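PDB 4IYK: uncharacterized protein, which is of unknown function but is thought to bind carbohydrate, pairing a transthyretin-clan N-terminal domain with an E-set-clan C-terminal domain. Local coordinates for residues 40-45 with 51-56; 57-62 with 198-203; 75-80 with 99-104; 140-145 with 152-157. One frame throughout, in Å; residues are numbered along the deposited sequence.

Contact 1 (40-45 with 51-56); sequences IKVREH and TDQTWY
Ile-40 and Trp-55 form an antiparallel hydrogen-bonded pair: Ile-40 N to Trp-55 O at 3.0 Å, Trp-55 N to Ile-40 O at 2.8 Å. Further along, Val-42 N reaches Gln-53 O at 3.1 Å; the return bond is weak. Apolar packing gathers on the face of Ile-40, Val-42 and Trp-55. Val-42 CG1, set over the indole by lying anti to the carbonyl carbon (chi1 -59°), makes a CH-pi contact 3.8 Å from the centroid of the Trp-55 six-membered ring, practically on its normal; Ile-40 CG2 approaches Trp-55 CE3 obliquely. Trp-55 NE1 fixes the indole by donating to a lone pair of Gln-53 OE1, 2.8 Å away, in the amide plane. Charge closes the far end: Arg-43 grips Asp-52 side-on, NE to OD1 and NH2 to OD2, both at 2.8 Å, with guanidinium and carboxylate planes 15° apart. One water bridges Glu-44 N and Thr-51 O. The backbone pairing makes strands 40-44 and 53-55 a beta hairpin, 53-55 being an edge strand of the four-stranded antiparallel sheet in the transthyretin-clan domain.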
loop_
_atom_site.group_PDB
_atom_site.type_symbol
_atom_site.label_atom_id
_atom_site.label_comp_id
_atom_site.label_asym_id
_atom_site.label_seq_id
_atom_site.Cartn_x
_atom_site.Cartn_y
_atom_site.Cartn_z
ATOM N N ILE A 40 3.575 9.564 7.813
ATOM C CA ILE A 40 3.311 10.974 8.020
ATOM C C ILE A 40 4.492 11.552 8.806
ATOM O O ILE A 40 4.650 11.206 9.976
ATOM C CB ILE A 40 1.950 11.211 8.759
ATOM C CG1 ILE A 40 0.762 10.520 8.050
ATOM C CG2 ILE A 40 1.714 12.720 8.975
ATOM C CD1 ILE A 40 -0.493 10.515 8.864
ATOM N N LYS A 41 5.324 12.405 8.175
ATOM C CA LYS A 41 6.440 13.046 8.878
ATOM C C LYS A 41 5.981 14.433 9.307
ATOM O O LYS A 41 5.474 15.196 8.486
ATOM C CB LYS A 41 7.733 13.106 8.029
ATOM C CG LYS A 41 8.367 11.742 7.796
ATOM C CD LYS A 41 9.668 11.814 7.008
ATOM C CE LYS A 41 10.216 10.426 6.765
ATOM N NZ LYS A 41 11.672 10.435 6.458
ATOM N N VAL A 42 6.083 14.735 10.599
ATOM C CA VAL A 42 5.629 16.028 11.104
ATOM C C VAL A 42 6.772 16.754 11.812
ATOM O O VAL A 42 7.697 16.126 12.332
ATOM C CB VAL A 42 4.362 15.942 12.013
ATOM C CG1 VAL A 42 3.174 15.321 11.274
ATOM C CG2 VAL A 42 4.644 15.182 13.304
ATOM N N ARG A 43 6.682 18.077 11.819
ATOM C CA ARG A 43 7.613 18.968 12.492
ATOM C C ARG A 43 6.810 20.047 13.199
ATOM O O ARG A 43 6.118 20.827 12.540
ATOM C CB ARG A 43 8.623 19.566 11.496
ATOM C CG ARG A 43 9.701 20.444 12.147
ATOM C CD ARG A 43 10.718 20.954 11.137
ATOM N NE ARG A 43 11.564 19.881 10.605
ATOM C CZ ARG A 43 12.446 20.034 9.622
ATOM N NH1 ARG A 43 12.612 21.220 9.046
ATOM N NH2 ARG A 43 13.171 19.003 9.207
ATOM N N GLU A 44 6.886 20.069 14.544
ATOM C CA GLU A 44 6.231 21.079 15.379
ATOM C C GLU A 44 6.917 22.427 15.151
ATOM O O GLU A 44 8.150 22.479 15.052
ATOM C CB GLU A 44 6.267 20.681 16.877
ATOM C CG GLU A 44 5.349 21.507 17.775
ATOM C CD GLU A 44 5.417 21.272 19.277
ATOM O OE1 GLU A 44 5.701 20.127 19.700
ATOM O OE2 GLU A 44 5.147 22.233 20.035
ATOM N N HIS A 45 6.124 23.504 15.039
ATOM C CA HIS A 45 6.639 24.862 14.843
ATOM C C HIS A 45 7.440 25.314 16.076
ATOM O O HIS A 45 7.175 24.843 17.187
ATOM C CB HIS A 45 5.491 25.840 14.537
ATOM C CG HIS A 45 5.007 25.797 13.117
ATOM N ND1 HIS A 45 4.232 26.817 12.592
ATOM C CD2 HIS A 45 5.200 24.862 12.157
ATOM C CE1 HIS A 45 3.978 26.471 11.341
ATOM N NE2 HIS A 45 4.543 25.305 11.033
ATOM N N THR A 51 14.452 16.206 16.031
ATOM C CA THR A 51 13.246 16.571 16.778
ATOM C C THR A 51 11.949 16.179 15.995
ATOM O O THR A 51 10.851 16.249 16.560
ATOM C CB THR A 51 13.277 18.072 17.167
ATOM O OG1 THR A 51 12.166 18.370 18.014
ATOM C CG2 THR A 51 13.296 19.020 15.957
ATOM N N ASP A 52 12.091 15.748 14.717
ATOM C CA ASP A 52 10.978 15.358 13.840
ATOM C C ASP A 52 10.421 13.972 14.189
ATOM O O ASP A 52 11.165 12.985 14.222
ATOM C CB ASP A 52 11.412 15.375 12.361
ATOM C CG ASP A 52 11.790 16.734 11.806
ATOM O OD1 ASP A 52 11.352 17.752 12.380
ATOM O OD2 ASP A 52 12.502 16.775 10.779
ATOM N N GLN A 53 9.098 13.907 14.422
ATOM C CA GLN A 53 8.427 12.657 14.756
ATOM C C GLN A 53 7.652 12.105 13.532
ATOM O O GLN A 53 7.556 12.769 12.503
ATOM C CB GLN A 53 7.532 12.794 16.017
ATOM C CG GLN A 53 6.493 13.923 16.032
ATOM C CD GLN A 53 5.500 13.798 17.179
ATOM O OE1 GLN A 53 4.288 13.587 16.984
ATOM N NE2 GLN A 53 5.987 13.939 18.409
ATOM N N THR A 54 7.205 10.843 13.621
ATOM C CA THR A 54 6.488 10.177 12.538
ATOM C C THR A 54 5.190 9.606 13.062
ATOM O O THR A 54 5.166 9.038 14.161
ATOM C CB THR A 54 7.359 9.055 11.886
ATOM O OG1 THR A 54 8.594 9.594 11.436
ATOM C CG2 THR A 54 6.671 8.377 10.702
ATOM N N TRP A 55 4.114 9.754 12.266
ATOM C CA TRP A 55 2.821 9.147 12.538
ATOM C C TRP A 55 2.651 8.026 11.535
ATOM O O TRP A 55 2.667 8.276 10.323
ATOM C CB TRP A 55 1.654 10.149 12.481
ATOM C CG TRP A 55 1.756 11.321 13.410
ATOM C CD1 TRP A 55 2.569 11.449 14.504
ATOM C CD2 TRP A 55 1.016 12.544 13.314
ATOM N NE1 TRP A 55 2.388 12.682 15.087
ATOM C CE2 TRP A 55 1.435 13.374 14.379
ATOM C CE3 TRP A 55 0.055 13.037 12.408
ATOM C CZ2 TRP A 55 0.903 14.657 14.583
ATOM C CZ3 TRP A 55 -0.455 14.314 12.601
ATOM C CH2 TRP A 55 -0.052 15.098 13.692
ATOM N N TYR A 56 2.496 6.790 12.039
ATOM C CA TYR A 56 2.380 5.568 11.254
ATOM C C TYR A 56 0.912 5.282 10.852
ATOM O O TYR A 56 -0.047 5.758 11.478
ATOM C CB TYR A 56 3.052 4.401 11.978
ATOM C CG TYR A 56 4.543 4.660 12.122
ATOM C CD1 TYR A 56 5.045 5.369 13.211
ATOM C CD2 TYR A 56 5.443 4.256 11.136
ATOM C CE1 TYR A 56 6.405 5.673 13.316
ATOM C CE2 TYR A 56 6.808 4.551 11.236
ATOM C CZ TYR A 56 7.282 5.261 12.330
ATOM O OH TYR A 56 8.620 5.559 12.449
HETATM O O HOH W 1 8.930 18.219 15.614
#

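Contact 2 (57-62 with 198-203); sequences ITNTGE and YFRIGA
The Arg-200 side chain, its CG anti to the backbone N (chi1 -161°) and extended from CG to NE, carries its guanidinium from strand 196-206 across to Asn-59. Arg-200 NH2 meets Asn-59 O at 3.1 Å, near the guanidinium plane, but the bent approach makes this a weak hydrogen bond. The Asn-59 amide lies nearly parallel to the guanidinium, 13° apart, and above its plane near NH1, with Asn-59 ND2 3.7 Å from Arg-200 NH1, a contact without a bond. Stronger partners hold both groups: Arg-200 NH1 bonds to Ser-32 O and Val-149 O, and Asn-59 OD1 accepts from Met-34 N. The receiving carbonyl belongs to a type I beta turn from Thr-58 to Gly-61, closed by Gly-61 N to Thr-58 O at 3.0 Å. Glu-62 O stiffens its base by accepting from both Thr-58 N and Thr-58 OG1. This buried contact joins the two domains, the turn lying between strands 53-55 and 62-65 and the arginine rising from a strand flanked by 135-144 and 216-224.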
loop_
_atom_site.group_PDB
_atom_site.type_symbol
_atom_site.label_atom_id
_atom_site.label_comp_id
_atom_site.label_asym_id
_atom_site.label_seq_id
_atom_site.Cartn_x
_atom_site.Cartn_y
_atom_site.Cartn_z
ATOM N N ILE A 57 0.764 4.615 9.712
ATOM C CA ILE A 57 -0.539 4.423 9.051
ATOM C C ILE A 57 -0.800 2.933 8.920
ATOM O O ILE A 57 0.060 2.218 8.417
ATOM C CB ILE A 57 -0.535 5.138 7.647
ATOM C CG1 ILE A 57 0.041 6.576 7.690
ATOM C CG2 ILE A 57 -1.918 5.119 6.966
ATOM C CD1 ILE A 57 0.593 7.148 6.275
ATOM N N THR A 58 -1.973 2.459 9.349
ATOM C CA THR A 58 -2.307 1.034 9.177
ATOM C C THR A 58 -2.339 0.720 7.669
ATOM O O THR A 58 -2.504 1.632 6.851
ATOM C CB THR A 58 -3.620 0.653 9.876
ATOM O OG1 THR A 58 -4.741 1.235 9.169
ATOM C CG2 THR A 58 -3.617 1.005 11.368
ATOM N N ASN A 59 -2.193 -0.559 7.315
ATOM C CA ASN A 59 -2.113 -1.021 5.926
ATOM C C ASN A 59 -3.286 -0.581 5.030
ATOM O O ASN A 59 -3.079 -0.430 3.840
ATOM C CB ASN A 59 -1.991 -2.552 5.901
ATOM C CG ASN A 59 -0.580 -2.971 6.215
ATOM O OD1 ASN A 59 0.153 -2.270 6.899
ATOM N ND2 ASN A 59 -0.169 -4.114 5.749
ATOM N N THR A 60 -4.492 -0.397 5.583
ATOM C CA THR A 60 -5.668 -0.010 4.777
ATOM C C THR A 60 -5.579 1.457 4.275
ATOM O O THR A 60 -6.292 1.824 3.333
ATOM C CB THR A 60 -6.944 -0.166 5.598
ATOM O OG1 THR A 60 -6.842 0.737 6.700
ATOM C CG2 THR A 60 -7.191 -1.616 6.090
ATOM N N GLY A 61 -4.743 2.264 4.935
ATOM C CA GLY A 61 -4.585 3.690 4.664
ATOM C C GLY A 61 -5.232 4.544 5.748
ATOM O O GLY A 61 -5.199 5.765 5.687
ATOM N N GLU A 62 -5.794 3.907 6.784
ATOM C CA GLU A 62 -6.353 4.628 7.929
ATOM C C GLU A 62 -5.280 4.799 8.997
ATOM O O GLU A 62 -4.528 3.862 9.274
ATOM C CB GLU A 62 -7.566 3.876 8.501
ATOM C CG GLU A 62 -8.779 3.982 7.596
ATOM C CD GLU A 62 -9.790 2.861 7.716
ATOM O OE1 GLU A 62 -9.381 1.676 7.713
ATOM O OE2 GLU A 62 -11.003 3.172 7.739
ATOM N N TYR A 198 -4.415 -14.483 3.645
ATOM C CA TYR A 198 -4.699 -13.184 3.077
ATOM C C TYR A 198 -3.758 -12.949 1.892
ATOM O O TYR A 198 -2.543 -13.175 1.998
ATOM C CB TYR A 198 -4.561 -12.117 4.162
ATOM C CG TYR A 198 -5.580 -12.277 5.284
ATOM C CD1 TYR A 198 -5.460 -13.299 6.227
ATOM C CD2 TYR A 198 -6.682 -11.427 5.380
ATOM C CE1 TYR A 198 -6.373 -13.434 7.271
ATOM C CE2 TYR A 198 -7.595 -11.542 6.436
ATOM C CZ TYR A 198 -7.442 -12.557 7.369
ATOM O OH TYR A 198 -8.363 -12.713 8.381
ATOM N N PHE A 199 -4.356 -12.617 0.743
ATOM C CA PHE A 199 -3.651 -12.410 -0.527
ATOM C C PHE A 199 -3.810 -10.962 -0.933
ATOM O O PHE A 199 -4.873 -10.365 -0.721
ATOM C CB PHE A 199 -4.175 -13.375 -1.615
ATOM C CG PHE A 199 -3.983 -14.826 -1.250
ATOM C CD1 PHE A 199 -2.807 -15.498 -1.590
ATOM C CD2 PHE A 199 -4.933 -15.502 -0.493
ATOM C CE1 PHE A 199 -2.600 -16.828 -1.195
ATOM C CE2 PHE A 199 -4.732 -16.835 -0.112
ATOM C CZ PHE A 199 -3.563 -17.486 -0.453
ATOM N N ARG A 200 -2.742 -10.379 -1.449
ATOM C CA ARG A 200 -2.768 -8.965 -1.818
ATOM C C ARG A 200 -1.956 -8.703 -3.072
ATOM O O ARG A 200 -0.746 -8.962 -3.122
ATOM C CB ARG A 200 -2.242 -8.113 -0.650
ATOM C CG ARG A 200 -2.625 -6.628 -0.702
ATOM C CD ARG A 200 -1.893 -5.904 0.417
ATOM N NE ARG A 200 -2.415 -4.555 0.674
ATOM C CZ ARG A 200 -1.822 -3.661 1.464
ATOM N NH1 ARG A 200 -0.696 -3.960 2.084
ATOM N NH2 ARG A 200 -2.359 -2.464 1.641
ATOM N N ILE A 201 -2.628 -8.188 -4.100
ATOM C CA ILE A 201 -1.961 -7.799 -5.347
ATOM C C ILE A 201 -1.179 -6.516 -5.063
ATOM O O ILE A 201 -1.773 -5.573 -4.549
ATOM C CB ILE A 201 -2.984 -7.550 -6.494
ATOM C CG1 ILE A 201 -3.760 -8.817 -6.855
ATOM C CG2 ILE A 201 -2.284 -6.910 -7.755
ATOM C CD1 ILE A 201 -5.140 -8.540 -7.514
ATOM N N GLY A 202 0.097 -6.492 -5.434
ATOM C CA GLY A 202 0.957 -5.324 -5.348
ATOM C C GLY A 202 1.557 -4.955 -6.701
ATOM O O GLY A 202 1.822 -5.828 -7.533
ATOM N N ALA A 203 1.801 -3.666 -6.924
ATOM C CA ALA A 203 2.438 -3.170 -8.147
ATOM C C ALA A 203 3.416 -2.091 -7.778
ATOM O O ALA A 203 3.045 -1.129 -7.109
ATOM C CB ALA A 203 1.408 -2.644 -9.141
#

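Contact 3 (75-80 with 99-104); sequences VRFENG and YDFKVI. With EDO (1,2-ethanediol), chain I; EDO (1,2-ethanediol), chain D.
Phe-77 directs the edge of its ring, through CE2 and CZ, at one face of Phe-101 in a T-shaped stack, with centroids 4.8 Å apart and planes at 75°. Phe-77 CZ stands over the centre of the Phe-101 ring, and Phe-77 CE2 comes to 3.5 Å from Phe-101 CD1. Val-75 adds a lighter touch, its CG1 lying 4.0 Å from Phe-101 CE1; chi1 of 177° turns that methyl anti to the backbone N and points it toward the Phe-101 ring. The opposite face of Phe-101 is covered by Tyr-99, whose CD1 lies 3.6 Å above the plane, so the benzyl group is held between two aromatic residues. This contact lies in the interior of a beta sandwich, consistent with the transthyretin clan: strand 67-77 belongs to the four-stranded sheet and strand 95-103 to the facing three-stranded one, and their side chains meet between the two layers. Farther out, Phe-77 is flanked by the rings of Phe-82 and Phe-85, Ile-40 touches both Phe-77 and Phe-101, and Ile-21 backs Phe-101. At the margin, two 1,2-ethanediol molecules, probably from the crystallisation liquor, bind along residues 99-102. One spans Tyr-99 OH, 3.1 Å from its O2, and Lys-102 O, which accepts from its O1. The other, its C1 over a face of Tyr-99, takes a bond from Asp-100 N at O2 and gives one from O1 to Asp-100 O.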
loop_
_atom_site.group_PDB
_atom_site.type_symbol
_atom_site.label_atom_id
_atom_site.label_comp_id
_atom_site.label_asym_id
_atom_site.label_seq_id
_atom_site.Cartn_x
_atom_site.Cartn_y
_atom_site.Cartn_z
ATOM N N VAL A 75 3.675 19.219 7.814
ATOM C CA VAL A 75 3.538 17.781 7.490
ATOM C C VAL A 75 4.282 17.522 6.186
ATOM O O VAL A 75 4.223 18.341 5.273
ATOM C CB VAL A 75 2.052 17.311 7.432
ATOM C CG1 VAL A 75 1.931 15.842 7.027
ATOM C CG2 VAL A 75 1.337 17.554 8.752
ATOM N N ARG A 76 4.972 16.387 6.100
ATOM C CA ARG A 76 5.749 16.019 4.928
ATOM C C ARG A 76 5.533 14.553 4.540
ATOM O O ARG A 76 5.628 13.666 5.391
ATOM C CB ARG A 76 7.230 16.272 5.235
ATOM C CG ARG A 76 8.173 16.135 4.068
ATOM C CD ARG A 76 9.588 16.466 4.502
ATOM N NE ARG A 76 9.788 17.907 4.690
ATOM C CZ ARG A 76 10.193 18.736 3.733
ATOM N NH1 ARG A 76 10.434 18.280 2.509
ATOM N NH2 ARG A 76 10.363 20.029 3.992
ATOM N N PHE A 77 5.299 14.299 3.244
ATOM C CA PHE A 77 5.198 12.954 2.678
ATOM C C PHE A 77 6.332 12.743 1.713
ATOM O O PHE A 77 6.527 13.563 0.812
ATOM C CB PHE A 77 3.866 12.732 1.970
ATOM C CG PHE A 77 2.686 12.730 2.896
ATOM C CD1 PHE A 77 2.365 11.592 3.640
ATOM C CD2 PHE A 77 1.904 13.863 3.049
ATOM C CE1 PHE A 77 1.274 11.591 4.504
ATOM C CE2 PHE A 77 0.812 13.858 3.918
ATOM C CZ PHE A 77 0.504 12.725 4.638
ATOM N N GLU A 78 7.110 11.679 1.922
ATOM C CA GLU A 78 8.238 11.306 1.071
ATOM C C GLU A 78 8.467 9.798 1.109
ATOM O O GLU A 78 8.074 9.146 2.074
ATOM C CB GLU A 78 9.521 12.047 1.474
ATOM C CG GLU A 78 9.926 11.923 2.939
ATOM C CD GLU A 78 11.177 12.684 3.347
ATOM O OE1 GLU A 78 11.527 13.688 2.681
ATOM O OE2 GLU A 78 11.791 12.290 4.362
ATOM N N ASN A 79 9.111 9.267 0.053
ATOM C CA ASN A 79 9.504 7.866 -0.128
ATOM C C ASN A 79 8.347 6.877 0.092
ATOM O O ASN A 79 8.520 5.825 0.706
ATOM C CB ASN A 79 10.691 7.529 0.770
ATOM C CG ASN A 79 11.904 8.345 0.427
ATOM O OD1 ASN A 79 12.371 8.368 -0.711
ATOM N ND2 ASN A 79 12.384 9.102 1.376
ATOM N N GLY A 80 7.172 7.242 -0.407
ATOM C CA GLY A 80 5.978 6.430 -0.272
ATOM C C GLY A 80 5.570 5.804 -1.577
ATOM O O GLY A 80 6.410 5.534 -2.434
ATOM N N TYR A 99 -8.422 14.269 9.897
ATOM C CA TYR A 99 -7.843 14.853 8.678
ATOM C C TYR A 99 -7.504 13.765 7.653
ATOM O O TYR A 99 -6.690 12.856 7.896
ATOM C CB TYR A 99 -6.602 15.731 8.952
ATOM C CG TYR A 99 -6.220 16.630 7.787
ATOM C CD1 TYR A 99 -5.424 16.158 6.745
ATOM C CD2 TYR A 99 -6.644 17.956 7.734
ATOM C CE1 TYR A 99 -5.067 16.978 5.675
ATOM C CE2 TYR A 99 -6.284 18.793 6.670
ATOM C CZ TYR A 99 -5.490 18.297 5.644
ATOM O OH TYR A 99 -5.129 19.098 4.586
ATOM N N ASP A 100 -8.109 13.906 6.481
ATOM C CA ASP A 100 -7.875 13.005 5.364
ATOM C C ASP A 100 -6.910 13.667 4.389
ATOM O O ASP A 100 -7.055 14.848 4.084
ATOM C CB ASP A 100 -9.210 12.653 4.678
ATOM C CG ASP A 100 -10.161 11.829 5.541
ATOM O OD1 ASP A 100 -9.679 11.122 6.459
ATOM O OD2 ASP A 100 -11.385 11.890 5.295
ATOM N N PHE A 101 -5.893 12.930 3.939
ATOM C CA PHE A 101 -4.942 13.471 2.969
ATOM C C PHE A 101 -5.322 12.919 1.588
ATOM O O PHE A 101 -5.584 11.719 1.459
ATOM C CB PHE A 101 -3.489 13.087 3.358
ATOM C CG PHE A 101 -3.013 13.626 4.686
ATOM C CD1 PHE A 101 -2.398 14.869 4.770
ATOM C CD2 PHE A 101 -3.118 12.862 5.844
ATOM C CE1 PHE A 101 -1.935 15.357 5.999
ATOM C CE2 PHE A 101 -2.658 13.350 7.076
ATOM C CZ PHE A 101 -2.066 14.591 7.145
ATOM N N LYS A 102 -5.357 13.786 0.580
ATOM C CA LYS A 102 -5.664 13.496 -0.834
ATOM C C LYS A 102 -4.347 13.375 -1.608
ATOM O O LYS A 102 -3.524 14.286 -1.576
ATOM C CB LYS A 102 -6.562 14.590 -1.446
ATOM C CG LYS A 102 -7.788 14.956 -0.600
ATOM C CD LYS A 102 -9.020 14.136 -0.925
ATOM C CE LYS A 102 -10.275 14.729 -0.309
ATOM N NZ LYS A 102 -10.702 15.996 -0.977
ATOM N N VAL A 103 -4.124 12.232 -2.262
ATOM C CA VAL A 103 -2.836 11.932 -2.897
ATOM C C VAL A 103 -3.008 11.399 -4.331
ATOM O O VAL A 103 -4.112 11.026 -4.741
ATOM C CB VAL A 103 -2.047 10.903 -2.007
ATOM C CG1 VAL A 103 -2.031 11.312 -0.532
ATOM C CG2 VAL A 103 -2.573 9.467 -2.159
ATOM N N ILE A 104 -1.900 11.351 -5.070
ATOM C CA ILE A 104 -1.834 10.787 -6.417
ATOM C C ILE A 104 -0.980 9.541 -6.291
ATOM O O ILE A 104 0.248 9.691 -6.183
ATOM C CB ILE A 104 -1.272 11.776 -7.507
ATOM C CG1 ILE A 104 -2.155 13.031 -7.653
ATOM C CG2 ILE A 104 -1.072 11.053 -8.870
ATOM C CD1 ILE A 104 -1.453 14.227 -8.385
HETATM C C1 EDO I . -3.434 17.782 -0.013
HETATM O O1 EDO I . -3.419 17.150 -1.293
HETATM C C2 EDO I . -4.018 16.817 1.058
HETATM O O2 EDO I . -3.947 17.441 2.314
HETATM C C1 EDO D . -9.338 17.279 4.679
HETATM O O1 EDO D . -8.999 17.046 3.315
HETATM C C2 EDO D . -10.396 16.228 5.119
HETATM O O2 EDO D . -10.364 16.058 6.530
#

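Contact 4 (140-145 with 152-157); sequences QLFAFS and NVKLTL
Val-153 CG1 rests over the centre of the Phe-144 ring, 3.6 Å from its centroid and 14° off the normal, a CH-pi contact. Chi1 of -178° swings that methyl opposite the Val-153 backbone N and onto the aromatic face. The Leu-155 side chain crosses that of Phe-144 at about a right angle, its CG 3.9 Å from Phe-144 CD1, while Leu-157 CD1 touches the Ala-143 methyl at 4.4 Å. Phe-142 receives Lys-154 CD at its ring edge, so the lysine's aliphatic part packs. Here the loop that follows strand 135-144 in the E-set-clan domain folds back across the end of that strand, without forming a regular strand of its own. One direct backbone bond ties the two, Leu-155 N to Ala-143 O at 3.0 Å; a water extends it, taking a bond from Ala-143 N and giving one to Leu-155 O. At the polar edge Lys-154 NZ donates to two more waters, one accepting from Gln-140 NE2 at 2.9 Å and the other, weakly bound to the ammonium, donating to Gln-140 OE1.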
loop_
_atom_site.group_PDB
_atom_site.type_symbol
_atom_site.label_atom_id
_atom_site.label_comp_id
_atom_site.label_asym_id
_atom_site.label_seq_id
_atom_site.Cartn_x
_atom_site.Cartn_y
_atom_site.Cartn_z
ATOM N N GLN A 140 3.254 -8.437 -8.033
ATOM C CA GLN A 140 3.364 -9.549 -7.118
ATOM C C GLN A 140 2.073 -9.804 -6.384
ATOM O O GLN A 140 1.351 -8.864 -6.010
ATOM C CB GLN A 140 4.504 -9.302 -6.104
ATOM C CG GLN A 140 4.817 -10.518 -5.222
ATOM C CD GLN A 140 6.198 -10.452 -4.631
ATOM O OE1 GLN A 140 6.933 -9.491 -4.799
ATOM N NE2 GLN A 140 6.546 -11.430 -3.859
ATOM N N LEU A 141 1.796 -11.107 -6.172
ATOM C CA LEU A 141 0.685 -11.584 -5.376
ATOM C C LEU A 141 1.258 -11.981 -4.025
ATOM O O LEU A 141 1.859 -13.051 -3.888
ATOM C CB LEU A 141 -0.085 -12.746 -6.065
ATOM C CG LEU A 141 -1.304 -13.312 -5.302
ATOM C CD1 LEU A 141 -2.353 -12.213 -5.001
ATOM C CD2 LEU A 141 -1.954 -14.471 -6.086
ATOM N N PHE A 142 1.144 -11.072 -3.037
ATOM C CA PHE A 142 1.665 -11.344 -1.699
ATOM C C PHE A 142 0.715 -12.227 -0.933
ATOM O O PHE A 142 -0.496 -12.103 -1.083
ATOM C CB PHE A 142 1.946 -10.046 -0.923
ATOM C CG PHE A 142 2.981 -9.176 -1.594
ATOM C CD1 PHE A 142 4.344 -9.459 -1.468
ATOM C CD2 PHE A 142 2.596 -8.104 -2.405
ATOM C CE1 PHE A 142 5.304 -8.639 -2.080
ATOM C CE2 PHE A 142 3.558 -7.288 -3.023
ATOM C CZ PHE A 142 4.905 -7.575 -2.874
ATOM N N ALA A 143 1.264 -13.103 -0.090
ATOM C CA ALA A 143 0.482 -13.983 0.776
ATOM C C ALA A 143 0.999 -13.979 2.223
ATOM O O ALA A 143 2.218 -13.981 2.450
ATOM C CB ALA A 143 0.507 -15.412 0.223
ATOM N N PHE A 144 0.073 -14.012 3.211
ATOM C CA PHE A 144 0.439 -14.136 4.632
ATOM C C PHE A 144 -0.708 -14.758 5.455
ATOM O O PHE A 144 -1.855 -14.754 5.018
ATOM C CB PHE A 144 0.891 -12.796 5.260
ATOM C CG PHE A 144 1.864 -13.019 6.396
ATOM C CD1 PHE A 144 3.151 -13.510 6.150
ATOM C CD2 PHE A 144 1.485 -12.777 7.715
ATOM C CE1 PHE A 144 4.049 -13.713 7.202
ATOM C CE2 PHE A 144 2.378 -13.003 8.771
ATOM C CZ PHE A 144 3.646 -13.484 8.515
ATOM N N SER A 145 -0.397 -15.221 6.668
ATOM C CA SER A 145 -1.377 -15.844 7.588
ATOM C C SER A 145 -2.263 -14.780 8.311
ATOM O O SER A 145 -3.106 -15.148 9.117
ATOM C CB SER A 145 -0.676 -16.737 8.612
ATOM O OG SER A 145 0.303 -15.975 9.299
ATOM N N ASN A 152 6.109 -5.963 2.932
ATOM C CA ASN A 152 6.848 -5.998 4.200
ATOM C C ASN A 152 6.507 -7.235 5.084
ATOM O O ASN A 152 7.278 -7.554 5.993
ATOM C CB ASN A 152 6.603 -4.696 4.998
ATOM C CG ASN A 152 7.556 -4.554 6.161
ATOM O OD1 ASN A 152 8.764 -4.587 5.971
ATOM N ND2 ASN A 152 7.036 -4.569 7.391
ATOM N N VAL A 153 5.346 -7.887 4.848
ATOM C CA VAL A 153 4.828 -9.029 5.643
ATOM C C VAL A 153 4.373 -10.113 4.642
ATOM O O VAL A 153 3.271 -10.042 4.104
ATOM C CB VAL A 153 3.683 -8.552 6.601
ATOM C CG1 VAL A 153 3.161 -9.694 7.464
ATOM C CG2 VAL A 153 4.153 -7.389 7.490
ATOM N N LYS A 154 5.287 -11.030 4.296
ATOM C CA LYS A 154 5.010 -12.004 3.245
ATOM C C LYS A 154 5.723 -13.321 3.461
ATOM O O LYS A 154 6.770 -13.383 4.124
ATOM C CB LYS A 154 5.445 -11.419 1.880
ATOM C CG LYS A 154 6.943 -11.111 1.803
ATOM C CD LYS A 154 7.330 -10.357 0.539
ATOM C CE LYS A 154 8.812 -10.008 0.615
ATOM N NZ LYS A 154 9.350 -9.653 -0.712
ATOM N N LEU A 155 5.150 -14.373 2.855
ATOM C CA LEU A 155 5.692 -15.720 2.848
ATOM C C LEU A 155 6.581 -15.878 1.623
ATOM O O LEU A 155 6.384 -15.199 0.626
ATOM C CB LEU A 155 4.544 -16.751 2.826
ATOM C CG LEU A 155 3.632 -16.742 4.051
ATOM C CD1 LEU A 155 2.331 -17.506 3.761
ATOM C CD2 LEU A 155 4.368 -17.311 5.289
ATOM N N THR A 156 7.586 -16.737 1.725
ATOM C CA THR A 156 8.517 -17.053 0.635
ATOM C C THR A 156 7.875 -18.228 -0.100
ATOM O O THR A 156 7.621 -19.266 0.528
ATOM C CB THR A 156 9.883 -17.380 1.235
ATOM O OG1 THR A 156 10.281 -16.266 2.024
ATOM C CG2 THR A 156 10.931 -17.724 0.171
ATOM N N LEU A 157 7.619 -18.061 -1.401
ATOM C CA LEU A 157 6.909 -19.060 -2.198
ATOM C C LEU A 157 7.747 -19.683 -3.311
ATOM O O LEU A 157 8.644 -19.042 -3.850
ATOM C CB LEU A 157 5.646 -18.412 -2.813
ATOM C CG LEU A 157 4.623 -17.778 -1.831
ATOM C CD1 LEU A 157 3.537 -17.033 -2.593
ATOM C CD2 LEU A 157 4.004 -18.839 -0.874
HETATM O O HOH W 2 9.236 -11.794 -2.812
HETATM O O HOH W 3 9.021 -8.276 -3.307
HETATM O O HOH W 4 4.130 -13.760 -0.502
#

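From the N terminus, contact 1 closes first, a short hairpin loop in the transthyretin-clan domain. The chain runs straight on into 57-62, where contact 2 opens; Ile-40 CG1 and Ile-57 CD1 pack at 3.8 Å along the way. Contact 2 closes only at 198-203, and the long loop it spans holds both contact 3 and contact 4, one in series after the other. Contact 3 joins the two sheets of the first domain and meets contact 1 through neighbouring strands 40-44 and 67-77, with a salt bridge from Lys-41 to Glu-78. Contact 4 lies in the second domain, where strands 135-144 and 196-206 pair, bringing it against contact 2, the bridge between domains.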